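Local coordinates for protein beta-glucuronidase (Dictyoglomus thermophilum, PDB 6XXW) that probably hydrolyses beta-D-glucuronides, releasing D-glucuronic acid from the group it is linked to, at residues Leu22-Ser27 with Val187-Pro192; Phe92-Ala97 with Tyr344-Leu349; Lys290-Leu293 with Pro298-Phe301. All coordinates share one frame; numbering follows the deposited sequence.

Interactions 1 and 2 meet: L22 and Y23 of the first bond to R94 and E347 of the second. Interaction 1 uses strand 185-191 and interaction 2 its neighbour 90-99, in one sheet of the sugar-binding domain. Interaction 1 is partly buried and apolar, a proline of the chain's start resting on that sheet. Interaction 2 is buried yet polar, with waters bridging an arginine of the sheet and a glutamate of helix 346-355 of the TIM barrel domain. Interaction 3 stands apart, its centre about 30 Å from that of interaction 2 and about 38 Å from that of interaction 1. It lies at one end of the barrel and is largely aromatic and buried, with a partly exposed fringe.

Interaction 1 of 3, residues Leu22-Ser27 with Val187-Pro192; sequences LYPKES and VIYTTP
P24 sets its pyrrolidine ring against the ring of Y189 and one methyl of V187, and these apolar touches make up the contact. CB of P24 lies 3.8 Å from CD1 of Y189. It sits 28° off the ring normal, an off-centre CH-pi contact. CG of P24 reaches further along the same ring side, 3.9 Å from CE1 of Y189, and the two side chains cross at about a right angle. The same CG also meets CG2 of V187 at 3.8 Å. V187 and Y189 are two residues apart on strand 185-191 and therefore share a face of the sheet. In Y189, CG sits between the backbone N and the carbonyl carbon (chi1 67°), which raises the ring from the strand beside the 22-27 loop. Outside the two segments, the ring of F92 meets that of Y189 with planes at about 20°, and E122 OE1 is hydrogen-bonded to the Y189 hydroxyl. A rigid proline suits the loop because it offers compact CH groups to an aromatic surface. Cut back to an alanine, Y189 would probably lose its CH-pi contact, leaving P24 with the V187 methyl across this contact and E122 without its phenolic partner. Dispersion and weak CH-pi attraction thus seat the beginning of the chain on the sugar-binding domain's sheet, while the tyrosine's polar end is satisfied away from the proline.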
loop_
_atom_site.group_PDB
_atom_site.type_symbol
_atom_site.label_atom_id
_atom_site.label_comp_id
_atom_site.label_asym_id
_atom_site.label_seq_id
_atom_site.Cartn_x
_atom_site.Cartn_y
_atom_site.Cartn_z
ATOM N N LEU A 22 -38.968 -11.910 21.735
ATOM C CA LEU A 22 -37.880 -11.538 22.621
ATOM C C LEU A 22 -36.599 -12.263 22.226
ATOM O O LEU A 22 -36.626 -13.395 21.740
ATOM C CB LEU A 22 -38.228 -11.872 24.071
ATOM C CG LEU A 22 -39.390 -11.115 24.710
ATOM C CD1 LEU A 22 -39.731 -11.756 26.047
ATOM C CD2 LEU A 22 -39.033 -9.655 24.892
ATOM N N TYR A 23 -35.480 -11.596 22.444
ATOM C CA TYR A 23 -34.183 -12.204 22.200
ATOM C C TYR A 23 -34.032 -13.491 23.015
ATOM O O TYR A 23 -34.321 -13.493 24.217
ATOM C CB TYR A 23 -33.084 -11.214 22.562
ATOM C CG TYR A 23 -31.708 -11.672 22.166
ATOM C CD1 TYR A 23 -31.257 -11.532 20.853
ATOM C CD2 TYR A 23 -30.853 -12.240 23.099
ATOM C CE1 TYR A 23 -29.984 -11.956 20.479
ATOM C CE2 TYR A 23 -29.584 -12.662 22.739
ATOM C CZ TYR A 23 -29.150 -12.516 21.431
ATOM O OH TYR A 23 -27.881 -12.933 21.081
ATOM N N PRO A 24 -33.599 -14.596 22.403
ATOM C CA PRO A 24 -33.486 -15.871 23.140
ATOM C C PRO A 24 -32.430 -15.779 24.231
ATOM O O PRO A 24 -31.261 -15.499 23.954
ATOM C CB PRO A 24 -33.081 -16.875 22.053
ATOM C CG PRO A 24 -33.486 -16.228 20.754
ATOM C CD PRO A 24 -33.292 -14.752 20.972
ATOM N N LYS A 25 -32.845 -16.043 25.473
ATOM C CA LYS A 25 -31.989 -15.934 26.652
ATOM C C LYS A 25 -32.236 -17.127 27.561
ATOM O O LYS A 25 -33.391 -17.474 27.829
ATOM C CB LYS A 25 -32.273 -14.640 27.432
ATOM C CG LYS A 25 -31.939 -13.364 26.687
ATOM C CD LYS A 25 -31.846 -12.179 27.641
ATOM C CE LYS A 25 -31.056 -12.542 28.891
ATOM N NZ LYS A 25 -30.888 -11.386 29.804
ATOM N N GLU A 26 -31.164 -17.735 28.053
ATOM C CA GLU A 26 -31.333 -18.842 28.981
ATOM C C GLU A 26 -31.758 -18.325 30.352
ATOM O O GLU A 26 -31.430 -17.206 30.753
ATOM C CB GLU A 26 -30.038 -19.653 29.091
ATOM N N SER A 27 -32.521 -19.149 31.065
ATOM C CA SER A 27 -32.882 -18.844 32.442
ATOM C C SER A 27 -33.153 -20.156 33.173
ATOM O O SER A 27 -32.983 -21.248 32.620
ATOM C CB SER A 27 -34.104 -17.918 32.505
ATOM O OG SER A 27 -35.290 -18.651 32.239
ATOM N N VAL A 187 -30.912 -20.361 16.146
ATOM C CA VAL A 187 -30.939 -21.000 17.457
ATOM C C VAL A 187 -32.289 -21.669 17.673
ATOM O O VAL A 187 -33.299 -21.311 17.063
ATOM C CB VAL A 187 -30.641 -20.010 18.614
ATOM C CG1 VAL A 187 -29.379 -19.173 18.324
ATOM C CG2 VAL A 187 -31.834 -19.114 18.854
ATOM N N ILE A 188 -32.286 -22.662 18.553
ATOM C CA ILE A 188 -33.498 -23.313 19.029
ATOM C C ILE A 188 -33.586 -23.071 20.527
ATOM O O ILE A 188 -32.591 -23.208 21.243
ATOM C CB ILE A 188 -33.500 -24.816 18.705
ATOM C CG1 ILE A 188 -33.419 -25.018 17.197
ATOM C CG2 ILE A 188 -34.784 -25.463 19.201
ATOM C CD1 ILE A 188 -33.575 -26.446 16.772
ATOM N N TYR A 189 -34.756 -22.670 21.001
ATOM C CA TYR A 189 -34.891 -22.397 22.420
ATOM C C TYR A 189 -36.229 -22.925 22.903
ATOM O O TYR A 189 -37.163 -23.103 22.115
ATOM C CB TYR A 189 -34.711 -20.894 22.726
ATOM C CG TYR A 189 -35.765 -19.955 22.192
ATOM C CD1 TYR A 189 -35.678 -19.429 20.900
ATOM C CD2 TYR A 189 -36.825 -19.548 22.993
ATOM C CE1 TYR A 189 -36.636 -18.538 20.415
ATOM C CE2 TYR A 189 -37.792 -18.666 22.516
ATOM C CZ TYR A 189 -37.696 -18.169 21.231
ATOM O OH TYR A 189 -38.656 -17.298 20.779
ATOM N N THR A 190 -36.291 -23.228 24.199
ATOM C CA THR A 190 -37.496 -23.734 24.839
ATOM C C THR A 190 -38.113 -22.676 25.740
ATOM O O THR A 190 -37.419 -21.807 26.274
ATOM C CB THR A 190 -37.203 -24.976 25.693
ATOM O OG1 THR A 190 -36.270 -24.626 26.731
ATOM C CG2 THR A 190 -36.618 -26.087 24.848
ATOM N N THR A 191 -39.424 -22.776 25.928
ATOM C CA THR A 191 -40.151 -22.057 26.961
ATOM C C THR A 191 -41.179 -23.014 27.548
ATOM O O THR A 191 -41.516 -24.028 26.928
ATOM C CB THR A 191 -40.870 -20.805 26.428
ATOM O OG1 THR A 191 -42.109 -21.194 25.823
ATOM C CG2 THR A 191 -40.013 -20.021 25.400
ATOM N N PRO A 192 -41.710 -22.711 28.728
ATOM C CA PRO A 192 -42.896 -23.441 29.188
ATOM C C PRO A 192 -44.075 -23.167 28.266
ATOM O O PRO A 192 -44.079 -22.217 27.481
ATOM C CB PRO A 192 -43.145 -22.880 30.592
ATOM C CG PRO A 192 -41.896 -22.156 30.961
ATOM C CD PRO A 192 -41.272 -21.697 29.699
#

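Interaction 2 of 3, residues Phe92-Ala97 with Tyr344-Leu349; sequences FLRVGA and YSEEIL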
loop_
_atom_site.group_PDB
_atom_site.type_symbol
_atom_site.label_atom_id
_atom_site.label_comp_id
_atom_site.label_asym_id
_atom_site.label_seq_id
_atom_site.Cartn_x
_atom_site.Cartn_y
_atom_site.Cartn_z
ATOM N N PHE A 92 -38.886 -23.337 20.005
ATOM C CA PHE A 92 -38.875 -22.281 19.004
ATOM C C PHE A 92 -37.586 -22.352 18.202
ATOM O O PHE A 92 -36.500 -22.542 18.760
ATOM C CB PHE A 92 -39.011 -20.899 19.643
ATOM C CG PHE A 92 -40.360 -20.646 20.275
ATOM C CD1 PHE A 92 -41.418 -20.170 19.514
ATOM C CD2 PHE A 92 -40.558 -20.881 21.624
ATOM C CE1 PHE A 92 -42.662 -19.937 20.089
ATOM C CE2 PHE A 92 -41.796 -20.655 22.214
ATOM C CZ PHE A 92 -42.849 -20.176 21.443
ATOM N N LEU A 93 -37.716 -22.200 16.896
ATOM C CA LEU A 93 -36.577 -22.130 15.994
ATOM C C LEU A 93 -36.496 -20.707 15.478
ATOM O O LEU A 93 -37.435 -20.239 14.835
ATOM C CB LEU A 93 -36.746 -23.118 14.846
ATOM C CG LEU A 93 -35.776 -23.035 13.672
ATOM C CD1 LEU A 93 -34.371 -23.271 14.149
ATOM C CD2 LEU A 93 -36.168 -24.090 12.684
ATOM N N ARG A 94 -35.388 -20.030 15.761
ATOM C CA ARG A 94 -35.217 -18.617 15.443
ATOM C C ARG A 94 -34.068 -18.439 14.457
ATOM O O ARG A 94 -32.990 -19.021 14.633
ATOM C CB ARG A 94 -34.962 -17.818 16.728
ATOM C CG ARG A 94 -34.327 -16.453 16.538
ATOM C CD ARG A 94 -35.385 -15.394 16.273
ATOM N NE ARG A 94 -36.313 -15.248 17.391
ATOM C CZ ARG A 94 -36.259 -14.269 18.291
ATOM N NH1 ARG A 94 -35.308 -13.338 18.212
ATOM N NH2 ARG A 94 -37.154 -14.228 19.273
ATOM N N VAL A 95 -34.303 -17.642 13.418
ATOM C CA VAL A 95 -33.265 -17.263 12.459
ATOM C C VAL A 95 -33.038 -15.768 12.632
ATOM O O VAL A 95 -33.970 -14.972 12.472
ATOM C CB VAL A 95 -33.657 -17.601 11.010
ATOM C CG1 VAL A 95 -32.549 -17.163 10.038
ATOM C CG2 VAL A 95 -33.945 -19.077 10.860
ATOM N N GLY A 96 -31.812 -15.389 12.990
ATOM C CA GLY A 96 -31.547 -13.996 13.295
ATOM C C GLY A 96 -31.723 -13.089 12.091
ATOM O O GLY A 96 -32.248 -11.978 12.215
ATOM N N ALA A 97 -31.261 -13.535 10.921
ATOM C CA ALA A 97 -31.414 -12.784 9.677
ATOM C C ALA A 97 -30.971 -13.645 8.503
ATOM O O ALA A 97 -29.995 -14.396 8.614
ATOM C CB ALA A 97 -30.604 -11.475 9.695
ATOM N N TYR A 344 -29.655 -3.472 12.563
ATOM C CA TYR A 344 -28.502 -4.311 12.832
ATOM C C TYR A 344 -28.917 -5.491 13.711
ATOM O O TYR A 344 -30.073 -5.629 14.128
ATOM C CB TYR A 344 -27.369 -3.506 13.479
ATOM C CG TYR A 344 -26.654 -2.528 12.555
ATOM C CD1 TYR A 344 -27.010 -2.402 11.209
ATOM C CD2 TYR A 344 -25.609 -1.729 13.038
ATOM C CE1 TYR A 344 -26.342 -1.478 10.363
ATOM C CE2 TYR A 344 -24.948 -0.822 12.214
ATOM C CZ TYR A 344 -25.316 -0.702 10.878
ATOM O OH TYR A 344 -24.639 0.216 10.095
ATOM N N SER A 345 -27.964 -6.376 13.970
ATOM C CA SER A 345 -28.213 -7.479 14.883
ATOM C C SER A 345 -28.561 -6.949 16.268
ATOM O O SER A 345 -28.054 -5.908 16.705
ATOM C CB SER A 345 -26.983 -8.375 14.965
ATOM O OG SER A 345 -25.920 -7.668 15.574
ATOM N N GLU A 346 -29.435 -7.691 16.964
ATOM C CA GLU A 346 -29.766 -7.360 18.348
ATOM C C GLU A 346 -28.516 -7.292 19.208
ATOM O O GLU A 346 -28.421 -6.455 20.120
ATOM C CB GLU A 346 -30.745 -8.397 18.910
ATOM C CG GLU A 346 -31.974 -8.622 18.028
ATOM C CD GLU A 346 -31.943 -9.921 17.217
ATOM O OE1 GLU A 346 -31.026 -10.094 16.369
ATOM O OE2 GLU A 346 -32.868 -10.755 17.410
ATOM N N GLU A 347 -27.546 -8.172 18.927
ATOM C CA GLU A 347 -26.277 -8.182 19.645
ATOM C C GLU A 347 -25.634 -6.802 19.663
ATOM O O GLU A 347 -25.130 -6.354 20.698
ATOM C CB GLU A 347 -25.344 -9.213 18.996
ATOM C CG GLU A 347 -25.646 -10.676 19.362
ATOM C CD GLU A 347 -26.747 -11.327 18.513
ATOM O OE1 GLU A 347 -27.341 -10.657 17.634
ATOM O OE2 GLU A 347 -27.018 -12.531 18.734
ATOM N N ILE A 348 -25.664 -6.089 18.533
ATOM C CA ILE A 348 -25.034 -4.773 18.505
ATOM C C ILE A 348 -25.788 -3.782 19.400
ATOM O O ILE A 348 -25.175 -2.927 20.057
ATOM C CB ILE A 348 -24.912 -4.277 17.053
ATOM C CG1 ILE A 348 -23.718 -4.973 16.387
ATOM C CG2 ILE A 348 -24.749 -2.740 17.005
ATOM C CD1 ILE A 348 -23.619 -4.685 14.884
ATOM N N LEU A 349 -27.117 -3.899 19.477
ATOM C CA LEU A 349 -27.874 -2.984 20.336
ATOM C C LEU A 349 -27.648 -3.277 21.821
ATOM O O LEU A 349 -27.590 -2.342 22.635
ATOM C CB LEU A 349 -29.369 -3.041 19.997
ATOM C CG LEU A 349 -29.708 -2.542 18.591
ATOM C CD1 LEU A 349 -31.203 -2.459 18.424
ATOM C CD2 LEU A 349 -29.089 -1.177 18.338
HETATM O O HOH W 1 -32.706 -13.394 17.020
HETATM O O HOH W 2 -35.046 -10.821 19.135
HETATM O O HOH W 3 -31.826 -10.020 14.088
#
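R94 and E346 face each other as a long, hydrated ion pair. Its direct part is long: NH1 of R94 stands 3.6 Å from OE2 of E346, which comes to the guanidinium at its edge, with the two planar groups only 11° apart. The arginine chain, bent at chi2 and chi3, turns its head toward the helix, and E346 bends at chi2 (104°) to answer it.

Water does most of the bonding. Two molecules each accept from NH1 of R94 and donate to OE2 of E346; the first lies 2.9 Å from that NH1 and the second 2.7 Å. A third donates to O of G96 at 2.7 Å and lies very near OE1 of E346, too near for that second link to be certain.

Further polar partners fix the arginine: NE forms a salt bridge with E122, and NH2 bonds to O of L22. Arginine suits this place because its several N-H groups can serve strand, loop and helix together. On the helix side, S345 is the N-cap, its OG accepting a weak bond from N of I348. The arrangement is a buried, water-mediated domain interface, joining strand 90-99 of the sugar-binding domain to helix 346-355 of the TIM barrel domain.

Interaction 3 of 3, residues Lys290-Leu293 with Pro298-Phe301; sequences KQFL and PFYF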
loop_
_atom_site.group_PDB
_atom_site.type_symbol
_atom_site.label_atom_id
_atom_site.label_comp_id
_atom_site.label_asym_id
_atom_site.label_seq_id
_atom_site.Cartn_x
_atom_site.Cartn_y
_atom_site.Cartn_z
ATOM N N LYS A 290 -34.679 23.741 18.530
ATOM C CA LYS A 290 -33.528 23.234 17.796
ATOM C C LYS A 290 -32.637 22.359 18.667
ATOM O O LYS A 290 -31.446 22.202 18.376
ATOM C CB LYS A 290 -32.725 24.381 17.191
ATOM C CG LYS A 290 -32.465 25.530 18.129
ATOM C CD LYS A 290 -31.926 26.725 17.357
ATOM C CE LYS A 290 -31.608 27.889 18.282
ATOM N NZ LYS A 290 -30.585 27.525 19.311
ATOM N N GLN A 291 -33.191 21.795 19.732
ATOM C CA GLN A 291 -32.435 20.970 20.654
ATOM C C GLN A 291 -32.915 19.526 20.606
ATOM O O GLN A 291 -34.115 19.263 20.495
ATOM C CB GLN A 291 -32.549 21.519 22.079
ATOM C CG GLN A 291 -31.982 22.925 22.228
ATOM C CD GLN A 291 -31.710 23.296 23.673
ATOM O OE1 GLN A 291 -30.601 23.694 24.023
ATOM N NE2 GLN A 291 -32.726 23.170 24.519
ATOM N N PHE A 292 -31.962 18.592 20.693
ATOM C CA PHE A 292 -32.227 17.170 20.878
ATOM C C PHE A 292 -31.883 16.846 22.328
ATOM O O PHE A 292 -30.704 16.846 22.700
ATOM C CB PHE A 292 -31.389 16.330 19.912
ATOM C CG PHE A 292 -31.811 14.897 19.838
ATOM C CD1 PHE A 292 -31.414 13.990 20.816
ATOM C CD2 PHE A 292 -32.620 14.453 18.800
ATOM C CE1 PHE A 292 -31.813 12.656 20.754
ATOM C CE2 PHE A 292 -33.022 13.115 18.736
ATOM C CZ PHE A 292 -32.614 12.223 19.716
ATOM N N LEU A 293 -32.898 16.583 23.152
ATOM C CA LEU A 293 -32.695 16.420 24.590
ATOM C C LEU A 293 -32.679 14.949 24.983
ATOM O O LEU A 293 -33.612 14.200 24.669
ATOM C CB LEU A 293 -33.782 17.146 25.391
ATOM C CG LEU A 293 -33.925 18.644 25.124
ATOM C CD1 LEU A 293 -35.210 19.171 25.770
ATOM C CD2 LEU A 293 -32.712 19.384 25.644
ATOM N N PRO A 298 -29.200 19.152 26.406
ATOM C CA PRO A 298 -28.957 19.242 24.954
ATOM C C PRO A 298 -27.826 18.359 24.449
ATOM O O PRO A 298 -26.654 18.655 24.692
ATOM C CB PRO A 298 -28.621 20.726 24.746
ATOM C CG PRO A 298 -28.151 21.203 26.082
ATOM C CD PRO A 298 -28.962 20.438 27.086
ATOM N N PHE A 299 -28.162 17.305 23.709
ATOM C CA PHE A 299 -27.178 16.365 23.181
ATOM C C PHE A 299 -26.501 16.920 21.926
ATOM O O PHE A 299 -27.086 17.709 21.178
ATOM C CB PHE A 299 -27.876 15.040 22.853
ATOM C CG PHE A 299 -26.945 13.868 22.624
ATOM C CD1 PHE A 299 -26.008 13.498 23.577
ATOM C CD2 PHE A 299 -27.051 13.107 21.468
ATOM C CE1 PHE A 299 -25.175 12.398 23.374
ATOM C CE2 PHE A 299 -26.206 11.998 21.245
ATOM C CZ PHE A 299 -25.278 11.647 22.194
ATOM N N TYR A 300 -25.257 16.489 21.693
ATOM C CA TYR A 300 -24.577 16.700 20.415
ATOM C C TYR A 300 -24.049 15.364 19.912
ATOM O O TYR A 300 -23.189 14.755 20.558
ATOM C CB TYR A 300 -23.427 17.713 20.521
ATOM C CG TYR A 300 -22.875 18.074 19.148
ATOM C CD1 TYR A 300 -21.767 17.406 18.611
ATOM C CD2 TYR A 300 -23.497 19.047 18.367
ATOM C CE1 TYR A 300 -21.286 17.730 17.339
ATOM C CE2 TYR A 300 -23.031 19.376 17.110
ATOM C CZ TYR A 300 -21.935 18.719 16.590
ATOM O OH TYR A 300 -21.495 19.079 15.330
ATOM N N PHE A 301 -24.561 14.909 18.766
ATOM C CA PHE A 301 -24.121 13.635 18.200
ATOM C C PHE A 301 -22.710 13.760 17.650
ATOM O O PHE A 301 -22.436 14.630 16.821
ATOM C CB PHE A 301 -25.023 13.178 17.049
ATOM C CG PHE A 301 -26.403 12.806 17.454
ATOM C CD1 PHE A 301 -27.363 13.784 17.675
ATOM C CD2 PHE A 301 -26.760 11.474 17.576
ATOM C CE1 PHE A 301 -28.661 13.436 18.037
ATOM C CE2 PHE A 301 -28.067 11.121 17.936
ATOM C CZ PHE A 301 -29.005 12.108 18.158
HETATM O O HOH W 4 -29.279 19.428 21.303
#
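F301 drives the edge of its ring into the face of F292, forming a T-shaped pair with centroids 5.0 Å apart and planes at 72°. CZ of F301 lies over the centre of the F292 ring, 3.9 Å from its CE1. With CG anti to the backbone N (chi1 -168°), F292 swings its ring out to receive that edge. F299 continues the pattern by bringing CD2 over the face of F301, while its CB lies 4.2 Å from CD1 of F292. Flat, apolar phenylalanines suit this dense side, where M410, I409 and I360 of the barrel strands also press on the rings. The segments belong to a beta hairpin, strands 291-294 and 297-305, the second of which goes on as a parallel strand of the TIM barrel. N of F299 bonds to O of F292 at 2.8 Å, and L293 with P298 forms a non-hydrogen-bonded antiparallel pair, a position where proline's missing N-H costs nothing across the hairpin. Beside the F299-F292 bond the strands admit a water that accepts from N of F292 and lies 2.8 Å from O of F299, to which it can donate. The looser side is partly exposed: Q291 runs alongside P298, OE1 3.6 Å from its CB.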